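PDB 1D2Z: protein Tube from Drosophila melanogaster, which recruits the kinase Pelle to the plasma membrane through paired death domains, in the Toll pathway that sets the dorsoventral axis of the embryo. Local coordinates for residues W32-S37 with A117-A122; K41-Q46 with V107-Q112; F64-Q69 with I92-T97; K96-G99 with R104-V107; V126-D129 with S134-A137. All coordinates share one frame; numbering follows the deposited sequence.

Interaction 1 of 5, residues W32-S37 with A117-A122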
# COMPACT_ATOMS: atom_id res chain seq x y z
N TRP B 32 7.04 -1.50 -4.92
CA TRP B 32 7.17 -2.18 -6.20
C TRP B 32 8.01 -3.45 -6.03
O TRP B 32 7.78 -4.45 -6.71
CB TRP B 32 7.79 -1.26 -7.26
CG TRP B 32 9.17 -0.77 -6.93
CD1 TRP B 32 9.48 0.35 -6.23
CD2 TRP B 32 10.41 -1.38 -7.30
NE1 TRP B 32 10.85 0.48 -6.14
CE2 TRP B 32 11.44 -0.57 -6.79
CE3 TRP B 32 10.75 -2.54 -8.01
CZ2 TRP B 32 12.80 -0.86 -6.97
CZ3 TRP B 32 12.10 -2.84 -8.19
CH2 TRP B 32 13.11 -2.00 -7.67
N ARG B 33 8.97 -3.40 -5.11
CA ARG B 33 9.83 -4.55 -4.84
C ARG B 33 9.01 -5.72 -4.30
O ARG B 33 9.23 -6.87 -4.69
CB ARG B 33 10.94 -4.20 -3.84
CG ARG B 33 11.91 -3.15 -4.34
CD ARG B 33 13.18 -3.12 -3.50
NE ARG B 33 14.02 -1.97 -3.85
CZ ARG B 33 14.36 -1.01 -3.01
NH1 ARG B 33 13.95 -1.05 -1.74
NH2 ARG B 33 15.06 0.03 -3.44
N LYS B 34 8.07 -5.42 -3.41
CA LYS B 34 7.23 -6.45 -2.81
C LYS B 34 6.36 -7.13 -3.87
O LYS B 34 6.21 -8.35 -3.86
CB LYS B 34 6.35 -5.85 -1.71
CG LYS B 34 7.14 -5.17 -0.61
CD LYS B 34 6.22 -4.62 0.46
CE LYS B 34 6.99 -3.83 1.50
NZ LYS B 34 6.12 -3.43 2.63
N LEU B 35 5.79 -6.34 -4.77
CA LEU B 35 4.95 -6.88 -5.84
C LEU B 35 5.80 -7.72 -6.80
O LEU B 35 5.47 -8.87 -7.10
CB LEU B 35 4.26 -5.76 -6.62
CG LEU B 35 3.57 -6.11 -7.94
CD1 LEU B 35 2.44 -7.11 -7.73
CD2 LEU B 35 3.04 -4.84 -8.60
N MET B 36 6.91 -7.14 -7.26
CA MET B 36 7.79 -7.81 -8.21
C MET B 36 8.30 -9.16 -7.72
O MET B 36 8.37 -10.12 -8.49
CB MET B 36 8.98 -6.92 -8.57
CG MET B 36 9.84 -7.45 -9.71
SD MET B 36 11.03 -6.24 -10.30
CE MET B 36 11.84 -7.18 -11.60
N SER B 37 8.59 -9.23 -6.43
CA SER B 37 9.11 -10.44 -5.80
C SER B 37 8.14 -11.60 -5.72
O SER B 37 8.56 -12.75 -5.65
CB SER B 37 9.64 -10.12 -4.40
OG SER B 37 10.77 -9.26 -4.47
N ALA B 117 0.14 -9.19 -1.48
CA ALA B 117 1.26 -8.49 -0.84
C ALA B 117 0.81 -7.37 0.11
O ALA B 117 1.64 -6.62 0.63
CB ALA B 117 2.20 -7.93 -1.91
N GLU B 118 -0.50 -7.27 0.32
CA GLU B 118 -1.11 -6.26 1.19
C GLU B 118 -0.82 -4.81 0.78
O GLU B 118 -0.75 -3.91 1.63
CB GLU B 118 -0.72 -6.48 2.66
CG GLU B 118 -1.14 -7.85 3.19
CD GLU B 118 -1.10 -7.96 4.71
OE1 GLU B 118 -0.21 -7.36 5.36
OE2 GLU B 118 -1.95 -8.68 5.26
N LEU B 119 -0.67 -4.60 -0.53
CA LEU B 119 -0.42 -3.28 -1.10
C LEU B 119 -1.82 -2.70 -1.37
O LEU B 119 -2.23 -2.52 -2.52
CB LEU B 119 0.39 -3.41 -2.39
CG LEU B 119 1.70 -4.21 -2.24
CD1 LEU B 119 2.44 -4.31 -3.57
CD2 LEU B 119 2.61 -3.57 -1.18
N PHE B 120 -2.53 -2.41 -0.28
CA PHE B 120 -3.90 -1.92 -0.36
C PHE B 120 -4.14 -0.57 -1.00
O PHE B 120 -5.19 -0.35 -1.60
CB PHE B 120 -4.59 -2.05 1.00
CG PHE B 120 -4.89 -3.47 1.38
CD1 PHE B 120 -5.86 -4.20 0.69
CD2 PHE B 120 -4.16 -4.11 2.38
CE1 PHE B 120 -6.09 -5.54 0.99
CE2 PHE B 120 -4.39 -5.45 2.68
CZ PHE B 120 -5.36 -6.17 1.99
N SER B 121 -3.17 0.34 -0.90
CA SER B 121 -3.32 1.66 -1.52
C SER B 121 -3.36 1.47 -3.04
O SER B 121 -4.18 2.08 -3.73
CB SER B 121 -2.15 2.56 -1.16
OG SER B 121 -2.57 3.56 -0.26
N ALA B 122 -2.48 0.61 -3.54
CA ALA B 122 -2.42 0.32 -4.96
C ALA B 122 -3.63 -0.51 -5.37
O ALA B 122 -4.26 -0.24 -6.40
CB ALA B 122 -1.13 -0.43 -5.30
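Apolar contact carries this meeting: L119 reaches across to helix 31-38, its CD1 lying 3.8 Å from CB of L35. The other methyl of L119, CD2, comes within 4.1 Å of CD of K34, the two side chains passing at a slant. A forked leucine suits the place because one branch can meet buried leucine and the other the aliphatic part of a lysine. L119 points its CG opposite its carbonyl carbon (chi1 -54°), which carries both methyls toward the helix. A117 adds a methyl facing the same helix.

The polar groups look elsewhere. K34 leads its amine away from L119 to Q72 of the Pelle death domain, with which NZ forms a hydrogen bond. S121 and the carbonyl of E118 also bond to the Pelle chain.

Backbone bonds set the turn that presents L119. E118, at positive phi (60°), is the C-prime residue of a Schellman motif that ends helix 107-116, where L119 N bonds to L114 O and E118 N to V115 O. L119 takes the N-cap position of helix 120-130. Such a helix-to-helix turn packed against another helix belongs to the six-helix bundle of the death domain and forms part of its Pelle-binding surface.

Interaction 2 of 5, residues K41-Q46 with V107-Q112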
# COMPACT_ATOMS: atom_id res chain seq x y z
N LYS B 41 5.57 -17.52 -11.51
CA LYS B 41 6.10 -17.87 -12.81
C LYS B 41 5.11 -18.77 -13.56
O LYS B 41 4.41 -19.58 -12.95
CB LYS B 41 7.44 -18.59 -12.65
CG LYS B 41 8.10 -19.01 -13.95
CD LYS B 41 9.30 -19.90 -13.68
CE LYS B 41 9.78 -20.58 -14.94
NZ LYS B 41 10.80 -21.62 -14.64
N GLY B 42 5.04 -18.58 -14.87
CA GLY B 42 4.18 -19.41 -15.71
C GLY B 42 2.70 -19.46 -15.40
O GLY B 42 2.10 -20.54 -15.40
N MET B 43 2.10 -18.30 -15.16
CA MET B 43 0.67 -18.24 -14.89
C MET B 43 -0.13 -18.23 -16.19
O MET B 43 0.32 -17.71 -17.21
CB MET B 43 0.30 -16.95 -14.15
CG MET B 43 0.68 -16.87 -12.69
SD MET B 43 0.03 -15.34 -12.00
CE MET B 43 1.26 -14.16 -12.57
N ASP B 44 -1.32 -18.83 -16.14
CA ASP B 44 -2.23 -18.83 -17.27
C ASP B 44 -3.01 -17.56 -16.95
O ASP B 44 -4.08 -17.59 -16.35
CB ASP B 44 -3.14 -20.07 -17.23
CG ASP B 44 -4.08 -20.16 -18.43
OD1 ASP B 44 -4.24 -19.17 -19.17
OD2 ASP B 44 -4.69 -21.24 -18.61
N VAL B 45 -2.39 -16.43 -17.29
CA VAL B 45 -2.93 -15.09 -17.04
C VAL B 45 -4.42 -14.89 -17.23
O VAL B 45 -5.09 -14.37 -16.34
CB VAL B 45 -2.16 -14.03 -17.85
CG1 VAL B 45 -2.80 -12.67 -17.71
CG2 VAL B 45 -0.73 -13.97 -17.37
N GLN B 46 -4.94 -15.28 -18.39
CA GLN B 46 -6.36 -15.12 -18.68
C GLN B 46 -7.22 -15.91 -17.70
O GLN B 46 -8.22 -15.40 -17.19
CB GLN B 46 -6.67 -15.50 -20.13
CG GLN B 46 -6.12 -14.50 -21.16
CD GLN B 46 -6.72 -13.11 -21.03
OE1 GLN B 46 -7.93 -12.96 -20.80
NE2 GLN B 46 -5.89 -12.08 -21.16
N VAL B 107 -4.84 -6.63 -15.63
CA VAL B 107 -5.32 -5.84 -14.49
C VAL B 107 -5.85 -6.74 -13.37
O VAL B 107 -5.69 -6.42 -12.19
CB VAL B 107 -6.45 -4.87 -14.93
CG1 VAL B 107 -7.07 -4.19 -13.71
CG2 VAL B 107 -5.90 -3.82 -15.89
N GLY B 108 -6.49 -7.85 -13.75
CA GLY B 108 -7.04 -8.79 -12.78
C GLY B 108 -5.95 -9.52 -12.02
O GLY B 108 -6.07 -9.74 -10.81
N VAL B 109 -4.89 -9.90 -12.73
CA VAL B 109 -3.76 -10.58 -12.11
C VAL B 109 -3.03 -9.59 -11.20
O VAL B 109 -2.62 -9.94 -10.10
CB VAL B 109 -2.80 -11.16 -13.17
CG1 VAL B 109 -1.45 -11.48 -12.56
CG2 VAL B 109 -3.41 -12.43 -13.77
N LEU B 110 -2.89 -8.35 -11.66
CA LEU B 110 -2.22 -7.32 -10.87
C LEU B 110 -2.97 -7.08 -9.56
O LEU B 110 -2.37 -7.08 -8.49
CB LEU B 110 -2.13 -6.00 -11.65
CG LEU B 110 -1.78 -4.75 -10.84
CD1 LEU B 110 -0.34 -4.80 -10.36
CD2 LEU B 110 -2.02 -3.50 -11.68
N LEU B 111 -4.29 -6.90 -9.66
CA LEU B 111 -5.12 -6.65 -8.48
C LEU B 111 -4.97 -7.74 -7.42
O LEU B 111 -4.74 -7.43 -6.26
CB LEU B 111 -6.60 -6.51 -8.87
CG LEU B 111 -7.58 -6.38 -7.69
CD1 LEU B 111 -7.24 -5.14 -6.89
CD2 LEU B 111 -9.02 -6.32 -8.18
N GLN B 112 -5.07 -8.99 -7.83
CA GLN B 112 -4.95 -10.11 -6.90
C GLN B 112 -3.55 -10.22 -6.29
O GLN B 112 -3.42 -10.56 -5.11
CB GLN B 112 -5.37 -11.41 -7.57
CG GLN B 112 -6.87 -11.46 -7.80
CD GLN B 112 -7.30 -12.65 -8.63
OE1 GLN B 112 -7.69 -13.69 -8.09
NE2 GLN B 112 -7.25 -12.50 -9.95
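V109 holds its two methyls apart like the prongs of a fork, and each prong meets a different residue of the 41-46 segment. CG1, placed opposite the backbone N (chi1 163°), faces M43, and CG2 faces V45.

M43 and V109 extend toward one another tip to tip, the methionine CE ending 3.8 Å from CG1 of V109. A bend at the last torsion of M43 (chi3 -80°) turns that methyl inward, and the long, flexible methionine lets a loop residue reach the helix. V45 instead lies across V109 at about a right angle, with its CG1 4.0 Å from CG2 of V109. The same CG2 also rests 3.6 Å from the carbonyl O of V45, an oxygen that accepts a hydrogen bond from S49. Beta-branched valines fit this close approach, being wide near the backbone but short. An alanine here would probably leave the M43 methyl and the side chain of V45 without their partner and open a gap between loop and helix.

Beside this apolar patch Q112 folds back along its own helix. NE2 of Q112 donates to G108 O at 3.1 Å in a nearly straight bond (169°), standing well out of the carbonyl plane on the face opposite to the one used by Q112 N. NE2 also bonds to C48 O, while OE1 accepts from L54 N. The arrangement is that of a helical bundle: the short helix 45-49 and its lead-in loop close over helix 107-116 in the death-domain fold.

Interaction 3 of 5, residues F64-Q69 with I92-T97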
# COMPACT_ATOMS: atom_id res chain seq x y z
N PHE B 64 8.85 -18.36 -8.80
CA PHE B 64 8.63 -16.94 -9.04
C PHE B 64 9.29 -16.49 -10.34
O PHE B 64 10.36 -16.97 -10.69
CB PHE B 64 9.15 -16.12 -7.86
CG PHE B 64 8.40 -16.37 -6.59
CD1 PHE B 64 7.16 -15.77 -6.36
CD2 PHE B 64 8.91 -17.24 -5.63
CE1 PHE B 64 6.44 -16.04 -5.20
CE2 PHE B 64 8.19 -17.52 -4.47
CZ PHE B 64 6.95 -16.92 -4.26
N LYS B 65 8.64 -15.56 -11.03
CA LYS B 65 9.15 -15.04 -12.30
C LYS B 65 10.48 -14.31 -12.17
O LYS B 65 11.43 -14.59 -12.91
CB LYS B 65 8.12 -14.11 -12.95
CG LYS B 65 8.63 -13.45 -14.22
CD LYS B 65 7.56 -13.39 -15.30
CE LYS B 65 8.19 -13.08 -16.65
NZ LYS B 65 7.24 -13.26 -17.79
N TYR B 66 10.55 -13.39 -11.22
CA TYR B 66 11.76 -12.60 -10.99
C TYR B 66 12.46 -12.99 -9.70
O TYR B 66 11.87 -13.58 -8.80
CB TYR B 66 11.40 -11.12 -10.95
CG TYR B 66 10.71 -10.60 -12.19
CD1 TYR B 66 11.40 -10.45 -13.39
CD2 TYR B 66 9.36 -10.24 -12.16
CE1 TYR B 66 10.77 -9.95 -14.53
CE2 TYR B 66 8.72 -9.74 -13.29
CZ TYR B 66 9.43 -9.60 -14.47
OH TYR B 66 8.81 -9.10 -15.60
N THR B 67 13.75 -12.67 -9.62
CA THR B 67 14.55 -12.94 -8.43
C THR B 67 15.00 -11.62 -7.84
O THR B 67 14.75 -10.55 -8.41
CB THR B 67 15.82 -13.76 -8.77
OG1 THR B 67 16.64 -13.01 -9.67
CG2 THR B 67 15.45 -15.09 -9.40
N ALA B 68 15.70 -11.68 -6.70
CA ALA B 68 16.20 -10.47 -6.05
C ALA B 68 17.18 -9.74 -6.97
O ALA B 68 17.44 -8.55 -6.80
CB ALA B 68 16.86 -10.82 -4.73
N GLN B 69 17.70 -10.47 -7.96
CA GLN B 69 18.65 -9.93 -8.92
C GLN B 69 17.97 -9.11 -10.01
O GLN B 69 18.50 -8.08 -10.45
CB GLN B 69 19.47 -11.07 -9.56
CG GLN B 69 20.15 -11.98 -8.54
CD GLN B 69 21.19 -12.89 -9.16
OE1 GLN B 69 21.03 -13.38 -10.28
NE2 GLN B 69 22.29 -13.11 -8.44
N ILE B 92 7.05 -1.99 -14.09
CA ILE B 92 5.88 -2.32 -14.89
C ILE B 92 6.20 -2.38 -16.38
O ILE B 92 5.73 -3.27 -17.07
CB ILE B 92 4.70 -1.36 -14.57
CG1 ILE B 92 4.29 -1.53 -13.10
CG2 ILE B 92 3.50 -1.64 -15.48
CD1 ILE B 92 3.33 -0.50 -12.58
N ASP B 93 7.05 -1.46 -16.87
CA ASP B 93 7.43 -1.45 -18.29
C ASP B 93 8.05 -2.80 -18.67
O ASP B 93 7.81 -3.32 -19.76
CB ASP B 93 8.45 -0.34 -18.59
CG ASP B 93 7.83 1.04 -18.58
OD1 ASP B 93 6.61 1.18 -18.80
OD2 ASP B 93 8.58 2.01 -18.36
N GLU B 94 8.85 -3.35 -17.76
CA GLU B 94 9.50 -4.63 -17.98
C GLU B 94 8.48 -5.78 -17.88
O GLU B 94 8.46 -6.67 -18.72
CB GLU B 94 10.61 -4.83 -16.94
CG GLU B 94 11.35 -6.16 -17.03
CD GLU B 94 12.22 -6.28 -18.27
OE1 GLU B 94 12.89 -5.29 -18.64
OE2 GLU B 94 12.24 -7.37 -18.88
N TRP B 95 7.63 -5.73 -16.86
CA TRP B 95 6.63 -6.77 -16.63
C TRP B 95 5.52 -6.84 -17.69
O TRP B 95 5.20 -7.92 -18.17
CB TRP B 95 6.02 -6.61 -15.23
CG TRP B 95 5.12 -7.75 -14.80
CD1 TRP B 95 5.22 -9.06 -15.17
CD2 TRP B 95 3.99 -7.67 -13.93
NE1 TRP B 95 4.21 -9.80 -14.60
CE2 TRP B 95 3.44 -8.97 -13.83
CE3 TRP B 95 3.37 -6.62 -13.22
CZ2 TRP B 95 2.30 -9.25 -13.05
CZ3 TRP B 95 2.25 -6.89 -12.45
CH2 TRP B 95 1.72 -8.20 -12.38
N LYS B 96 4.97 -5.68 -18.06
CA LYS B 96 3.87 -5.60 -19.03
C LYS B 96 4.15 -6.23 -20.40
O LYS B 96 3.23 -6.71 -21.06
CB LYS B 96 3.45 -4.14 -19.23
CG LYS B 96 4.44 -3.32 -20.04
CD LYS B 96 4.07 -1.86 -20.09
CE LYS B 96 5.04 -1.11 -21.00
NZ LYS B 96 4.83 0.35 -20.92
N THR B 97 5.41 -6.22 -20.82
CA THR B 97 5.80 -6.78 -22.11
C THR B 97 6.37 -8.19 -21.98
O THR B 97 6.69 -8.83 -22.98
CB THR B 97 6.88 -5.91 -22.81
OG1 THR B 97 8.09 -5.95 -22.05
CG2 THR B 97 6.41 -4.46 -22.93
O HOH W 1 10.35 -9.41 -18.00
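The aromatic contact comes first: Y66 turns the edge of its ring toward the face of W95 in an offset edge-to-face pair. The planes stand at 79°, and the Y66 ring and the five-membered ring of W95 have centroids 6.0 Å apart. CE2 of Y66 approaches CD1 of W95 to 4.0 Å. The hydroxyl end comes closer still, reaching the backbone, with Y66 OH 3.4 Å from W95 CA. W95 sets its indole opposite its backbone N (chi1 -171°), which brings CD1 to the tyrosine. Further apolar cover comes from within the loop, where CG of K65 sits 3.7 Å above the centre of the Y66 ring, and from M36 of helix 31-38. Two large rings suit this place because they span a wide separation: the nearest CA atoms, those of Y66 and W95, are 9.6 Å apart.

Polar contact runs through water. One water lies 2.9 Å from Y66 OH, in the plane of the phenol, and donates to E94 OE2 at the same distance of 2.9 Å. E94 bends at its second torsion, bringing its carboxylate round to that water.

Local bonds secure each segment. T67, the N-cap of helix 68-80, accepts from Q69 N at OG1, and K96 NZ forms a salt bridge with D93 OD1 at 2.9 Å.

The tyrosine thus serves two surroundings: its ring edge adds to the buried aromatic packing, while its hydroxyl stays with the water and an exposed glutamate. A tyrosine, apolar along its ring and polar at its end, matches a boundary between core and solvent.

Interaction 4 of 5, residues K96-G99 with R104-V107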
# COMPACT_ATOMS: atom_id res chain seq x y z
N LYS B 96 4.97 -5.68 -18.06
CA LYS B 96 3.87 -5.60 -19.03
C LYS B 96 4.15 -6.23 -20.40
O LYS B 96 3.23 -6.71 -21.06
CB LYS B 96 3.45 -4.14 -19.23
CG LYS B 96 4.44 -3.32 -20.04
CD LYS B 96 4.07 -1.86 -20.09
CE LYS B 96 5.04 -1.11 -21.00
NZ LYS B 96 4.83 0.35 -20.92
N THR B 97 5.41 -6.22 -20.82
CA THR B 97 5.80 -6.78 -22.11
C THR B 97 6.37 -8.19 -21.98
O THR B 97 6.69 -8.83 -22.98
CB THR B 97 6.88 -5.91 -22.81
OG1 THR B 97 8.09 -5.95 -22.05
CG2 THR B 97 6.41 -4.46 -22.93
N SER B 98 6.50 -8.65 -20.74
CA SER B 98 7.06 -9.98 -20.48
C SER B 98 6.13 -11.11 -20.89
O SER B 98 4.93 -10.91 -21.11
CB SER B 98 7.43 -10.12 -19.00
OG SER B 98 6.29 -10.18 -18.17
N GLY B 99 6.70 -12.31 -20.98
CA GLY B 99 5.92 -13.47 -21.37
C GLY B 99 5.86 -13.68 -22.87
O GLY B 99 6.56 -13.00 -23.63
N ARG B 104 1.27 -12.38 -20.81
CA ARG B 104 1.25 -10.94 -20.58
C ARG B 104 0.31 -10.63 -19.41
O ARG B 104 -0.88 -10.91 -19.48
CB ARG B 104 0.74 -10.21 -21.82
CG ARG B 104 1.57 -10.40 -23.07
CD ARG B 104 2.81 -9.53 -23.05
NE ARG B 104 3.42 -9.44 -24.38
CZ ARG B 104 4.12 -10.42 -24.95
NH1 ARG B 104 4.32 -11.56 -24.31
NH2 ARG B 104 4.63 -10.24 -26.16
N PRO B 105 0.83 -10.01 -18.34
CA PRO B 105 0.02 -9.68 -17.17
C PRO B 105 -1.18 -8.78 -17.45
O PRO B 105 -1.13 -7.91 -18.32
CB PRO B 105 1.03 -9.01 -16.24
CG PRO B 105 2.02 -8.40 -17.19
CD PRO B 105 2.21 -9.51 -18.18
N THR B 106 -2.25 -9.00 -16.69
CA THR B 106 -3.49 -8.24 -16.82
C THR B 106 -3.84 -7.50 -15.53
O THR B 106 -3.23 -7.74 -14.49
CB THR B 106 -4.66 -9.19 -17.16
OG1 THR B 106 -4.72 -10.22 -16.17
CG2 THR B 106 -4.48 -9.81 -18.55
N VAL B 107 -4.84 -6.63 -15.63
CA VAL B 107 -5.32 -5.84 -14.49
C VAL B 107 -5.85 -6.74 -13.37
O VAL B 107 -5.69 -6.42 -12.19
CB VAL B 107 -6.45 -4.87 -14.93
CG1 VAL B 107 -7.07 -4.19 -13.71
CG2 VAL B 107 -5.90 -3.82 -15.89
O HOH W 2 0.62 -6.67 -20.30
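R104 swings its CG opposite its carbonyl carbon (chi1 -61°) and then bends sharply at chi2 (-79°), which lays the arginine along the carbonyls of K96, T97 and S98. CD of R104 comes to 3.2 Å from S98 O and 3.5 Å from K96 O. Beyond it the guanidinium turns flat beneath T97, whose carbonyl O stands 3.5 Å from its plane over the centre of one face. NH1 of R104 makes a weak hydrogen bond to S98 O, 3.3 Å long and well off straight. A long, flat cation is apt here, since several backbone oxygens gather in one turn. An alanine in its place would probably leave the T97 and S98 carbonyls without this cover and cost the turn its weak bond.

P105 supplies the apolar share, its CG packing 3.8 Å from CA of K96. A water ties the backbones together, donating to K96 O at 2.7 Å and to P105 O at 2.9 Å. G99, at positive phi, has no CB; one would be jammed against the carbonyl O of S98 and would come close to R104 N.

S98 OG bonds back to W95 O of helix 87-96, while T106 stands at the N-cap of helix 107-116 and also bonds to S49. The contact therefore pinches the base of the loop that joins helix 87-96 to helix 107-116.

Interaction 5 of 5, residues V126-D129 with S134-A137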
# COMPACT_ATOMS: atom_id res chain seq x y z
N VAL B 126 -6.54 0.38 -8.12
CA VAL B 126 -6.83 -0.47 -9.27
C VAL B 126 -8.30 -0.90 -9.29
O VAL B 126 -8.93 -0.92 -10.34
CB VAL B 126 -5.90 -1.71 -9.31
CG1 VAL B 126 -6.39 -2.72 -10.35
CG2 VAL B 126 -4.46 -1.28 -9.63
N ALA B 127 -8.84 -1.22 -8.12
CA ALA B 127 -10.24 -1.65 -8.02
C ALA B 127 -11.21 -0.54 -8.40
O ALA B 127 -12.09 -0.73 -9.25
CB ALA B 127 -10.55 -2.16 -6.62
N LEU B 128 -11.03 0.63 -7.80
CA LEU B 128 -11.90 1.77 -8.05
C LEU B 128 -11.69 2.42 -9.42
O LEU B 128 -12.57 2.37 -10.28
CB LEU B 128 -11.72 2.81 -6.95
CG LEU B 128 -12.17 2.39 -5.55
CD1 LEU B 128 -11.70 3.41 -4.52
CD2 LEU B 128 -13.68 2.26 -5.52
N ASP B 129 -10.51 3.00 -9.62
CA ASP B 129 -10.17 3.70 -10.86
C ASP B 129 -10.16 2.86 -12.14
O ASP B 129 -10.69 3.29 -13.16
CB ASP B 129 -8.84 4.43 -10.69
CG ASP B 129 -8.61 5.48 -11.76
OD1 ASP B 129 -8.06 5.13 -12.83
OD2 ASP B 129 -8.95 6.65 -11.52
N SER B 134 -15.63 -2.23 -6.04
CA SER B 134 -15.41 -1.79 -4.66
C SER B 134 -14.06 -2.30 -4.17
O SER B 134 -13.56 -3.33 -4.64
CB SER B 134 -16.54 -2.29 -3.75
OG SER B 134 -16.74 -3.69 -3.88
N THR B 135 -13.47 -1.57 -3.23
CA THR B 135 -12.17 -1.93 -2.68
C THR B 135 -12.16 -3.33 -2.08
O THR B 135 -13.13 -3.76 -1.46
CB THR B 135 -11.71 -0.89 -1.65
OG1 THR B 135 -12.67 -0.79 -0.59
CG2 THR B 135 -11.55 0.48 -2.31
N PRO B 136 -11.06 -4.09 -2.29
CA PRO B 136 -10.95 -5.45 -1.75
C PRO B 136 -11.04 -5.50 -0.23
O PRO B 136 -10.75 -4.53 0.46
CB PRO B 136 -9.57 -5.90 -2.25
CG PRO B 136 -8.80 -4.61 -2.35
CD PRO B 136 -9.82 -3.69 -2.98
N ALA B 137 -11.48 -6.65 0.28
CA ALA B 137 -11.62 -6.86 1.72
C ALA B 137 -10.26 -6.90 2.42
O ALA B 137 -9.25 -7.30 1.83
CB ALA B 137 -12.39 -8.17 1.99
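The 134-137 segment doubles back beside helix 120-130 in an extended, polyproline-II-like conformation, bringing CA of T135 to 5.7 Å from CA of A127 and CA of S134 to 6.0 Å from CA of L128. Helix 120-130 belongs to the six-helix death-domain bundle, and the segment that follows it folds back on the bundle. The helix widens into a pi-type turn at 126-129, and a backbone hydrogen bond joins A127 to E133, just ahead of the returning segment.

A127 is the inner point of contact. CB of A127 points at the segment and lies 3.8 Å from S134 O and 4.0 Å from P136 CD. A small alanine suits a place where the two backbones come so near. P136, whose ring fixes its own phi (-60°), helps keep the chain extended; it packs on A123 of the same helix and V115 of helix 107-116, and also touches D124.

L128 works at the exposed margin. Its chain slants across T135, and CD2 of L128 also comes to 4.5 Å from CA of S134. T135 sets OG1 between its backbone N and carbonyl carbon (chi1 58°), which leaves the methyl to face the leucine. Threonine fits because it can offer a methyl on one side and a hydroxyl on the other.

On the bundle side V126 packs against helix 107-116, and D129 makes salt bridges with K4 and R21. Against the returning segment, the closest approach joins methyl to methyl: L128 CD1 stands 3.7 Å from T135 CG2.

In the fold
Interactions 1, 2 and 3 bring helices and loops together from distant parts of the chain, and their buried side chains adjoin: L110 of helix 107-116 packs against L35 of interaction 1 and W95 of interaction 3. Interaction 2 is buried and apolar across its segments, whereas interaction 3 adds water at its outer side and interaction 1 borders the Pelle chain. Interactions 4 and 5 are surface contacts between near neighbours in sequence. The first relies on backbone carbonyls, an arginine and water, the second on alanine, leucine, threonine and proline carbons. Interactions 2 and 4 share V107, interactions 3 and 4 share K96 and T97, and interactions 1 and 5 both use helix 120-130.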